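Local coordinates for cocosin 1 acidic chain (Cocos nucifera, PDB 5WPW), which serves as a seed storage protein, a hexameric 11S globulin of coconut that acts as a nutrient reservoir, at residues 42-47 with 209-214; 56-61 with 152-157; 320-325 with 345-350. The protein carries 2 engineered substitutions. All blocks are in the same frame, centred on the assembly; numbering follows the deposited sequence.

Contact 1 of 3, residues 42-47 with 209-214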
loop_
_atom_site.group_PDB
_atom_site.type_symbol
_atom_site.label_atom_id
_atom_site.label_comp_id
_atom_site.label_asym_id
_atom_site.label_seq_id
_atom_site.Cartn_x
_atom_site.Cartn_y
_atom_site.Cartn_z
ATOM N N ILE A 42 28.680 2.261 16.931
ATOM C CA ILE A 42 29.224 2.219 18.278
ATOM C C ILE A 42 29.267 0.771 18.732
ATOM O O ILE A 42 28.437 -0.056 18.338
ATOM C CB ILE A 42 28.423 3.090 19.278
ATOM C CG1 ILE A 42 27.127 2.409 19.694
ATOM C CG2 ILE A 42 28.135 4.469 18.716
ATOM C CD1 ILE A 42 26.217 3.314 20.525
ATOM N N ARG A 43 30.272 0.457 19.537
ATOM C CA ARG A 43 30.368 -0.826 20.210
ATOM C C ARG A 43 30.287 -0.584 21.710
ATOM O O ARG A 43 30.936 0.324 22.229
ATOM C CB ARG A 43 31.678 -1.557 19.869
ATOM C CG ARG A 43 31.764 -2.940 20.520
ATOM C CD ARG A 43 33.193 -3.463 20.586
ATOM N NE ARG A 43 33.719 -3.719 19.253
ATOM C CZ ARG A 43 34.956 -3.430 18.870
ATOM N NH1 ARG A 43 35.796 -2.875 19.732
ATOM N NH2 ARG A 43 35.346 -3.679 17.622
ATOM N N ARG A 44 29.491 -1.389 22.399
ATOM C CA ARG A 44 29.368 -1.309 23.848
ATOM C C ARG A 44 29.712 -2.636 24.502
ATOM O O ARG A 44 29.345 -3.707 24.001
ATOM C CB ARG A 44 27.963 -0.922 24.270
ATOM C CG ARG A 44 27.818 0.492 24.614
ATOM C CD ARG A 44 26.518 0.683 25.315
ATOM N NE ARG A 44 25.528 1.284 24.439
ATOM C CZ ARG A 44 25.446 2.586 24.204
ATOM N NH1 ARG A 44 24.514 3.053 23.396
ATOM N NH2 ARG A 44 26.298 3.415 24.786
ATOM N N VAL A 45 30.389 -2.561 25.646
ATOM C CA VAL A 45 30.581 -3.710 26.517
ATOM C C VAL A 45 29.912 -3.388 27.844
ATOM O O VAL A 45 30.199 -2.351 28.448
ATOM C CB VAL A 45 32.071 -4.042 26.719
ATOM C CG1 VAL A 45 32.218 -5.105 27.784
ATOM C CG2 VAL A 45 32.666 -4.539 25.440
ATOM N N ILE A 46 29.014 -4.263 28.281
ATOM C CA ILE A 46 28.223 -4.060 29.487
ATOM C C ILE A 46 28.557 -5.206 30.427
ATOM O O ILE A 46 28.157 -6.354 30.188
ATOM C CB ILE A 46 26.711 -4.004 29.197
ATOM C CG1 ILE A 46 26.374 -2.881 28.216
ATOM C CG2 ILE A 46 25.911 -3.829 30.474
ATOM C CD1 ILE A 46 24.921 -2.918 27.767
ATOM N N GLU A 47 29.291 -4.894 31.504
ATOM C CA GLU A 47 29.656 -5.905 32.475
ATOM C C GLU A 47 28.404 -6.511 33.084
ATOM O O GLU A 47 27.320 -5.920 33.013
ATOM C CB GLU A 47 30.533 -5.314 33.582
ATOM C CG GLU A 47 31.684 -4.460 33.098
ATOM C CD GLU A 47 32.606 -5.214 32.175
ATOM O OE1 GLU A 47 33.263 -4.551 31.339
ATOM O OE2 GLU A 47 32.673 -6.462 32.284
ATOM N N ARG A 209 28.834 8.016 37.150
ATOM C CA ARG A 209 28.823 6.650 36.647
ATOM C C ARG A 209 28.846 6.557 35.121
ATOM O O ARG A 209 29.270 5.528 34.588
ATOM C CB ARG A 209 27.597 5.911 37.182
ATOM C CG ARG A 209 27.433 5.974 38.699
ATOM C CD ARG A 209 26.103 5.365 39.141
ATOM N NE ARG A 209 24.958 6.163 38.703
ATOM C CZ ARG A 209 23.709 5.711 38.678
ATOM N NH1 ARG A 209 23.449 4.472 39.069
ATOM N NH2 ARG A 209 22.716 6.496 38.267
ATOM N N GLY A 210 28.413 7.588 34.403
ATOM C CA GLY A 210 28.281 7.422 32.957
ATOM C C GLY A 210 26.962 6.753 32.593
ATOM O O GLY A 210 26.028 6.682 33.407
ATOM N N GLU A 211 26.884 6.240 31.355
ATOM C CA GLU A 211 25.625 5.697 30.848
ATOM C C GLU A 211 25.480 4.188 31.041
ATOM O O GLU A 211 24.425 3.632 30.715
ATOM C CB GLU A 211 25.458 6.051 29.364
ATOM C CG GLU A 211 26.514 5.459 28.487
ATOM C CD GLU A 211 26.078 5.390 27.030
ATOM O OE1 GLU A 211 24.857 5.487 26.753
ATOM O OE2 GLU A 211 26.964 5.220 26.164
ATOM N N ILE A 212 26.491 3.506 31.567
ATOM C CA ILE A 212 26.368 2.118 31.976
ATOM C C ILE A 212 26.734 2.065 33.454
ATOM O O ILE A 212 27.892 2.299 33.811
ATOM C CB ILE A 212 27.265 1.185 31.158
ATOM C CG1 ILE A 212 27.042 1.414 29.655
ATOM C CG2 ILE A 212 27.001 -0.249 31.559
ATOM C CD1 ILE A 212 28.143 0.804 28.777
ATOM N N VAL A 213 25.752 1.769 34.306
ATOM C CA VAL A 213 25.896 1.863 35.759
ATOM C C VAL A 213 25.695 0.493 36.395
ATOM O O VAL A 213 25.039 -0.387 35.825
ATOM C CB VAL A 213 24.912 2.904 36.348
ATOM C CG1 VAL A 213 24.988 4.182 35.552
ATOM C CG2 VAL A 213 23.459 2.355 36.417
ATOM N N ARG A 214 26.264 0.306 37.591
ATOM C CA ARG A 214 26.190 -0.979 38.274
ATOM C C ARG A 214 24.928 -1.044 39.127
ATOM O O ARG A 214 24.645 -0.124 39.902
ATOM C CB ARG A 214 27.438 -1.202 39.139
ATOM C CG ARG A 214 27.627 -2.633 39.665
ATOM C CD ARG A 214 28.317 -3.593 38.657
ATOM N NE ARG A 214 29.639 -3.137 38.206
ATOM C CZ ARG A 214 30.518 -3.885 37.534
ATOM N NH1 ARG A 214 30.238 -5.156 37.233
ATOM N NH2 ARG A 214 31.686 -3.363 37.167
#

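Contact 2 of 3, residues 56-61 with 152-157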
loop_
_atom_site.group_PDB
_atom_site.type_symbol
_atom_site.label_atom_id
_atom_site.label_comp_id
_atom_site.label_asym_id
_atom_site.label_seq_id
_atom_site.Cartn_x
_atom_site.Cartn_y
_atom_site.Cartn_z
ATOM N N MET A 56 17.204 7.981 24.051
ATOM C CA MET A 56 16.619 7.865 22.725
ATOM C C MET A 56 17.503 8.607 21.738
ATOM O O MET A 56 18.229 9.536 22.105
ATOM C CB MET A 56 15.169 8.339 22.684
ATOM C CG MET A 56 14.911 9.737 23.122
ATOM S SD MET A 56 14.964 10.861 21.705
ATOM C CE MET A 56 14.335 12.348 22.498
ATOM N N SER A 57 17.468 8.161 20.482
ATOM C CA SER A 57 18.333 8.682 19.435
ATOM C C SER A 57 17.493 9.239 18.286
ATOM O O SER A 57 16.351 8.832 18.083
ATOM C CB SER A 57 19.279 7.599 18.894
ATOM O OG SER A 57 20.280 7.243 19.860
ATOM N N ASN A 58 18.064 10.200 17.561
ATOM C CA ASN A 58 17.418 10.796 16.390
ATOM C C ASN A 58 17.412 9.870 15.183
ATOM O O ASN A 58 16.734 10.183 14.197
ATOM C CB ASN A 58 18.118 12.103 15.998
ATOM C CG ASN A 58 19.565 11.881 15.469
ATOM O OD1 ASN A 58 20.314 11.036 15.983
ATOM N ND2 ASN A 58 19.955 12.648 14.447
ATOM N N ALA A 59 18.150 8.773 15.227
ATOM C CA ALA A 59 18.297 7.870 14.087
ATOM C C ALA A 59 17.832 6.462 14.439
ATOM O O ALA A 59 18.044 6.003 15.578
ATOM C CB ALA A 59 19.747 7.832 13.633
ATOM N N PRO A 60 17.161 5.765 13.522
ATOM C CA PRO A 60 16.848 4.354 13.773
ATOM C C PRO A 60 18.140 3.555 13.769
ATOM O O PRO A 60 19.143 3.967 13.180
ATOM C CB PRO A 60 15.935 3.970 12.606
ATOM C CG PRO A 60 16.375 4.883 11.480
ATOM C CD PRO A 60 16.769 6.193 12.164
ATOM N N ARG A 61 18.121 2.422 14.469
ATOM C CA ARG A 61 19.330 1.604 14.607
ATOM C C ARG A 61 19.020 0.115 14.609
ATOM O O ARG A 61 17.900 -0.311 14.887
ATOM C CB ARG A 61 20.091 1.978 15.888
ATOM C CG ARG A 61 19.658 1.230 17.092
ATOM C CD ARG A 61 20.264 1.836 18.337
ATOM N NE ARG A 61 19.431 2.919 18.828
ATOM C CZ ARG A 61 19.571 3.473 20.019
ATOM N NH1 ARG A 61 20.517 3.030 20.844
ATOM N NH2 ARG A 61 18.759 4.447 20.389
ATOM N N SER A 152 24.186 13.408 12.027
ATOM C CA SER A 152 25.083 12.901 13.058
ATOM C C SER A 152 24.222 12.240 14.114
ATOM O O SER A 152 23.014 12.479 14.175
ATOM C CB SER A 152 25.950 14.013 13.663
ATOM O OG SER A 152 25.258 14.719 14.686
ATOM N N HIS A 153 24.849 11.401 14.939
ATOM C CA HIS A 153 24.150 10.708 16.016
ATOM C C HIS A 153 23.905 11.655 17.189
ATOM O O HIS A 153 24.843 12.018 17.904
ATOM C CB HIS A 153 24.945 9.506 16.507
ATOM C CG HIS A 153 24.264 8.776 17.619
ATOM N ND1 HIS A 153 24.946 8.088 18.597
ATOM C CD2 HIS A 153 22.949 8.646 17.914
ATOM C CE1 HIS A 153 24.083 7.542 19.435
ATOM N NE2 HIS A 153 22.864 7.876 19.049
ATOM N N ARG A 154 22.649 12.042 17.406
ATOM C CA ARG A 154 22.258 12.819 18.578
ATOM C C ARG A 154 21.558 11.866 19.542
ATOM O O ARG A 154 20.472 11.349 19.239
ATOM C CB ARG A 154 21.338 13.991 18.211
ATOM C CG ARG A 154 21.617 14.698 16.868
ATOM C CD ARG A 154 22.414 16.008 17.003
ATOM N NE ARG A 154 21.870 16.922 18.014
ATOM C CZ ARG A 154 21.342 18.122 17.776
ATOM N NH1 ARG A 154 21.265 18.606 16.546
ATOM N NH2 ARG A 154 20.900 18.856 18.792
ATOM N N GLN A 155 22.169 11.651 20.707
ATOM C CA GLN A 155 21.608 10.829 21.770
ATOM C C GLN A 155 21.077 11.709 22.897
ATOM O O GLN A 155 21.784 12.597 23.378
ATOM C CB GLN A 155 22.657 9.856 22.321
ATOM C CG GLN A 155 22.068 8.620 22.968
ATOM C CD GLN A 155 22.930 8.069 24.089
ATOM O OE1 GLN A 155 23.841 8.741 24.573
ATOM N NE2 GLN A 155 22.646 6.848 24.510
ATOM N N PHE A 156 19.840 11.439 23.314
ATOM C CA PHE A 156 19.126 12.194 24.337
ATOM C C PHE A 156 18.959 11.281 25.539
ATOM O O PHE A 156 18.134 10.366 25.508
ATOM C CB PHE A 156 17.758 12.666 23.835
ATOM C CG PHE A 156 17.813 13.612 22.646
ATOM C CD1 PHE A 156 18.175 13.158 21.392
ATOM C CD2 PHE A 156 17.477 14.957 22.795
ATOM C CE1 PHE A 156 18.203 14.044 20.297
ATOM C CE2 PHE A 156 17.496 15.832 21.724
ATOM C CZ PHE A 156 17.863 15.382 20.472
ATOM N N LEU A 157 19.732 11.523 26.591
ATOM C CA LEU A 157 19.646 10.710 27.799
ATOM C C LEU A 157 18.413 11.096 28.601
ATOM O O LEU A 157 18.153 12.279 28.814
ATOM C CB LEU A 157 20.890 10.896 28.666
ATOM C CG LEU A 157 22.198 10.452 28.057
ATOM C CD1 LEU A 157 23.327 11.199 28.745
ATOM C CD2 LEU A 157 22.336 8.955 28.234
#

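Contact 3 of 3, residues 320-325 with 345-350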
loop_
_atom_site.group_PDB
_atom_site.type_symbol
_atom_site.label_atom_id
_atom_site.label_comp_id
_atom_site.label_asym_id
_atom_site.label_seq_id
_atom_site.Cartn_x
_atom_site.Cartn_y
_atom_site.Cartn_z
ATOM N N VAL A 320 39.441 -9.828 2.235
ATOM C CA VAL A 320 38.397 -9.113 1.499
ATOM C C VAL A 320 39.053 -8.292 0.398
ATOM O O VAL A 320 40.008 -7.548 0.649
ATOM C CB VAL A 320 37.563 -8.200 2.417
ATOM C CG1 VAL A 320 36.372 -7.600 1.632
ATOM C CG2 VAL A 320 37.087 -8.958 3.616
ATOM N N GLU A 321 38.530 -8.410 -0.819
ATOM C CA GLU A 321 38.903 -7.523 -1.901
ATOM C C GLU A 321 37.667 -6.784 -2.388
ATOM O O GLU A 321 36.619 -7.401 -2.596
ATOM C CB GLU A 321 39.537 -8.295 -3.030
ATOM C CG GLU A 321 40.850 -8.921 -2.609
ATOM C CD GLU A 321 41.490 -9.654 -3.749
ATOM O OE1 GLU A 321 41.916 -10.807 -3.547
ATOM O OE2 GLU A 321 41.546 -9.075 -4.850
ATOM N N VAL A 322 37.798 -5.479 -2.562
ATOM C CA VAL A 322 36.714 -4.629 -3.036
ATOM C C VAL A 322 37.198 -3.865 -4.260
ATOM O O VAL A 322 38.311 -3.331 -4.262
ATOM C CB VAL A 322 36.246 -3.677 -1.913
ATOM C CG1 VAL A 322 35.093 -2.779 -2.423
ATOM C CG2 VAL A 322 35.826 -4.473 -0.708
ATOM N N ALA A 323 36.367 -3.822 -5.308
ATOM C CA ALA A 323 36.647 -3.120 -6.558
ATOM C C ALA A 323 35.587 -2.042 -6.808
ATOM O O ALA A 323 34.407 -2.258 -6.518
ATOM C CB ALA A 323 36.663 -4.092 -7.745
ATOM N N ASP A 324 35.992 -0.898 -7.388
ATOM C CA ASP A 324 35.055 0.202 -7.656
ATOM C C ASP A 324 34.806 0.383 -9.161
ATOM O O ASP A 324 35.234 -0.433 -9.993
ATOM C CB ASP A 324 35.535 1.500 -6.978
ATOM C CG ASP A 324 36.663 2.210 -7.724
ATOM O OD1 ASP A 324 37.139 1.747 -8.802
ATOM O OD2 ASP A 324 37.077 3.260 -7.191
ATOM N N ASP A 325 34.122 1.478 -9.510
ATOM C CA ASP A 325 33.676 1.718 -10.877
ATOM C C ASP A 325 34.806 2.122 -11.805
ATOM O O ASP A 325 34.593 2.160 -13.021
ATOM C CB ASP A 325 32.591 2.801 -10.910
ATOM C CG ASP A 325 33.023 4.078 -10.234
ATOM O OD1 ASP A 325 33.564 3.992 -9.117
ATOM O OD2 ASP A 325 32.816 5.163 -10.815
ATOM N N GLN A 345 27.572 0.790 -1.848
ATOM C CA GLN A 345 26.618 0.263 -2.806
ATOM C C GLN A 345 27.281 0.151 -4.173
ATOM O O GLN A 345 28.085 1.011 -4.561
ATOM C CB GLN A 345 25.397 1.202 -2.882
ATOM C CG GLN A 345 24.396 0.837 -3.976
ATOM C CD GLN A 345 23.335 1.923 -4.198
ATOM O OE1 GLN A 345 22.241 1.657 -4.730
ATOM N NE2 GLN A 345 23.652 3.134 -3.804
ATOM N N ASN A 346 26.981 -0.946 -4.868
ATOM C CA ASN A 346 27.415 -1.169 -6.248
ATOM C C ASN A 346 28.875 -1.625 -6.322
ATOM O O ASN A 346 29.267 -2.208 -7.333
ATOM C CB ASN A 346 27.251 0.084 -7.125
ATOM C CG ASN A 346 25.857 0.263 -7.699
ATOM O OD1 ASN A 346 25.130 1.181 -7.316
ATOM N ND2 ASN A 346 25.511 -0.558 -8.687
ATOM N N PHE A 347 29.700 -1.364 -5.299
ATOM C CA PHE A 347 31.087 -1.847 -5.340
ATOM C C PHE A 347 31.106 -3.368 -5.336
ATOM O O PHE A 347 30.332 -4.007 -4.632
ATOM C CB PHE A 347 31.899 -1.339 -4.151
ATOM C CG PHE A 347 32.363 0.084 -4.295
ATOM C CD1 PHE A 347 31.552 1.035 -4.913
ATOM C CD2 PHE A 347 33.593 0.485 -3.792
ATOM C CE1 PHE A 347 31.961 2.353 -5.048
ATOM C CE2 PHE A 347 34.012 1.819 -3.907
ATOM C CZ PHE A 347 33.189 2.755 -4.534
ATOM N N ALA A 348 32.002 -3.957 -6.120
ATOM C CA ALA A 348 32.081 -5.405 -6.201
ATOM C C ALA A 348 33.030 -5.895 -5.122
ATOM O O ALA A 348 34.065 -5.279 -4.872
ATOM C CB ALA A 348 32.563 -5.859 -7.585
ATOM N N MET A 349 32.672 -6.994 -4.479
ATOM C CA MET A 349 33.518 -7.486 -3.406
ATOM C C MET A 349 33.544 -9.005 -3.357
ATOM O O MET A 349 32.631 -9.700 -3.815
ATOM C CB MET A 349 33.075 -6.927 -2.060
ATOM C CG MET A 349 31.899 -7.619 -1.474
ATOM S SD MET A 349 32.241 -7.559 0.293
ATOM C CE MET A 349 30.690 -8.128 0.953
ATOM N N LEU A 350 34.599 -9.494 -2.717
ATOM C CA LEU A 350 34.993 -10.890 -2.704
ATOM C C LEU A 350 35.628 -11.153 -1.342
ATOM O O LEU A 350 36.384 -10.308 -0.853
ATOM C CB LEU A 350 35.982 -11.127 -3.854
ATOM C CG LEU A 350 36.783 -12.387 -4.086
ATOM C CD1 LEU A 350 37.134 -12.439 -5.579
ATOM C CD2 LEU A 350 38.036 -12.390 -3.223
#

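Contact 1 of 3, residues 42-47 with 209-214
Strands 42-46 and 212-214 run almost parallel, 3° apart, yet their axes stay 8.9 Å from each other and the nearest CA atoms, those of Ile46 and Ile212, are 6.9 Å apart, so side chains rather than backbone groups bridge the gap. Ile212 does most of the bridging. Its CG1 lies anti to its own carbonyl carbon (chi1 -52°) and, with chi2 extended, carries CD1 to the aliphatic part of Arg44, 3.8 Å from Arg44 CD, and to the backbone carbonyl of Val45; its other branch, CG2, meets Ile46 CG2 at 3.9 Å. Beyond this apolar patch Arg44 and Glu211 pair as a salt bridge whose details are doubtful, because Arg44 NH2 and Glu211 OE2 are modelled implausibly close; under the same caveat, Thr24 OG1 lies within hydrogen-bonding reach of both groups. Farther along, Arg214 NH1 comes within 3.7 Å of Glu47 CB. The two strands belong to different sheets, and side chains of Arg44, Glu211 and Ile212 also rest on Leu52 of strand 50-57. Facing sheets packed through side chains such as those of Arg44 and Ile212 are characteristic of the beta-barrel of a cupin, here the N-terminal one.

Contact 2 of 3, residues 56-61 with 152-157
Met56 and Phe156 form an antiparallel hydrogen-bonded pair in the N-terminal cupin domain, where strand 155-157 pairs with the end of strand 50-57. Their two backbone bonds, Met56 N to Phe156 O at 2.9 Å and Phe156 N to Met56 O at 2.8 Å, are followed by the non-hydrogen-bonded pair Ser57 and Gln155. The two pairs send their side chains to different faces of the sheet. On that of Met56 and Phe156, Met56 bends back at chi2 (92°) and carries its methyl against the base of the Phe156 side chain, CE lying 3.7 Å from CB, while the sulfur approaches the ring obliquely in a Met-aromatic contact. On the face of Ser57 and Gln155, Ser57 OG reaches back to the His153 ring and meets NE2 at 2.8 Å near the plane of the imidazole, at its edge; either partner could donate the proton.

Asn58, just past the strand, continues the pairing with its backbone and side chain. Its backbone N donates to Arg154 O, and its side-chain amide works in both directions: ND2 gives a hydrogen to Ser152 O, which lies near the plane of the Asn58 amide, and OD1 accepts one from Arg154 N. A second shell surrounds these groups. Glu29 accepts a hydrogen bond from His153 N, and Leu140 packs against Ser57 and His153. Arg154 turns its guanidinium outward to Asp150 and to Asp325 of a neighbouring subunit, whose Asn346 also packs on Met56, Asn58 and Phe156. The contact thus borders a subunit interface. The bond to OD1 comes from above the amide: Arg154 N sits 2.9 Å from Asn58 OD1, 55° out of the carbonyl plane and off the lone-pair directions.

Contact 3 of 3, residues 320-325 with 345-350
Ala348 O receives two donors from strand 320-323: the N-H of Ala323, at 2.8 Å and almost straight (171°), and the weaker CA-H of Val322, its CA 3.3 Å away. Leu350 O is held likewise, by Glu321 N at 2.9 Å and by Val320 CA. The return bonds, from Ala348 N to Ala323 O and from Leu350 N to Glu321 O, are more bent and complete two antiparallel hydrogen-bonded pairs around the non-hydrogen-bonded pair of Val322 and Met349. Between these two, Val322 CG2 lies 3.9 Å from Met349 CB. The other branch of Val322, CG1, anti to its backbone N (chi1 180°), reaches the edge of the Phe347 ring, 3.8 Å from CD2. Asp324 CB lies over one face of that ring, a CH-pi contact 3.8 Å from the centroid and offset toward the rim, while the carboxylate of Asp324 turns to Arg326. Val343 packs on Val322 and Met349. The face bearing Glu321 and Ala323 instead meets a neighbouring subunit: Ser184 N of that subunit donates to Glu321 OE2, and its Ile179 packs on Ala323. Such antiparallel strand pairing builds the C-terminal cupin barrel, with one face turned here to another copy in the hexamer.

How the contacts relate
From the N terminus, strand 40-46 opens contact 1, and strand 50-57, next in the chain, opens contact 2. The latter closes first, on 152-157, after a helix-free excursion, rich in strands, through the first cupin; contact 1 closes only at 209-214, past helices 185-192 and 196-202, so contact 2 is nested inside it. They touch where Glu211 weakly meets Gln155, and strands 155-157 and 212-214 both pair with strand 50-57. Contact 3 follows in series, its short loop spanning strands 329-336 and 340-343 of the second cupin. Its centre lies about 30 Å from that of contact 2 within the chain, but between subunits Asp325 of one copy and Arg154 of another form a salt bridge that joins contact 3 to contact 2.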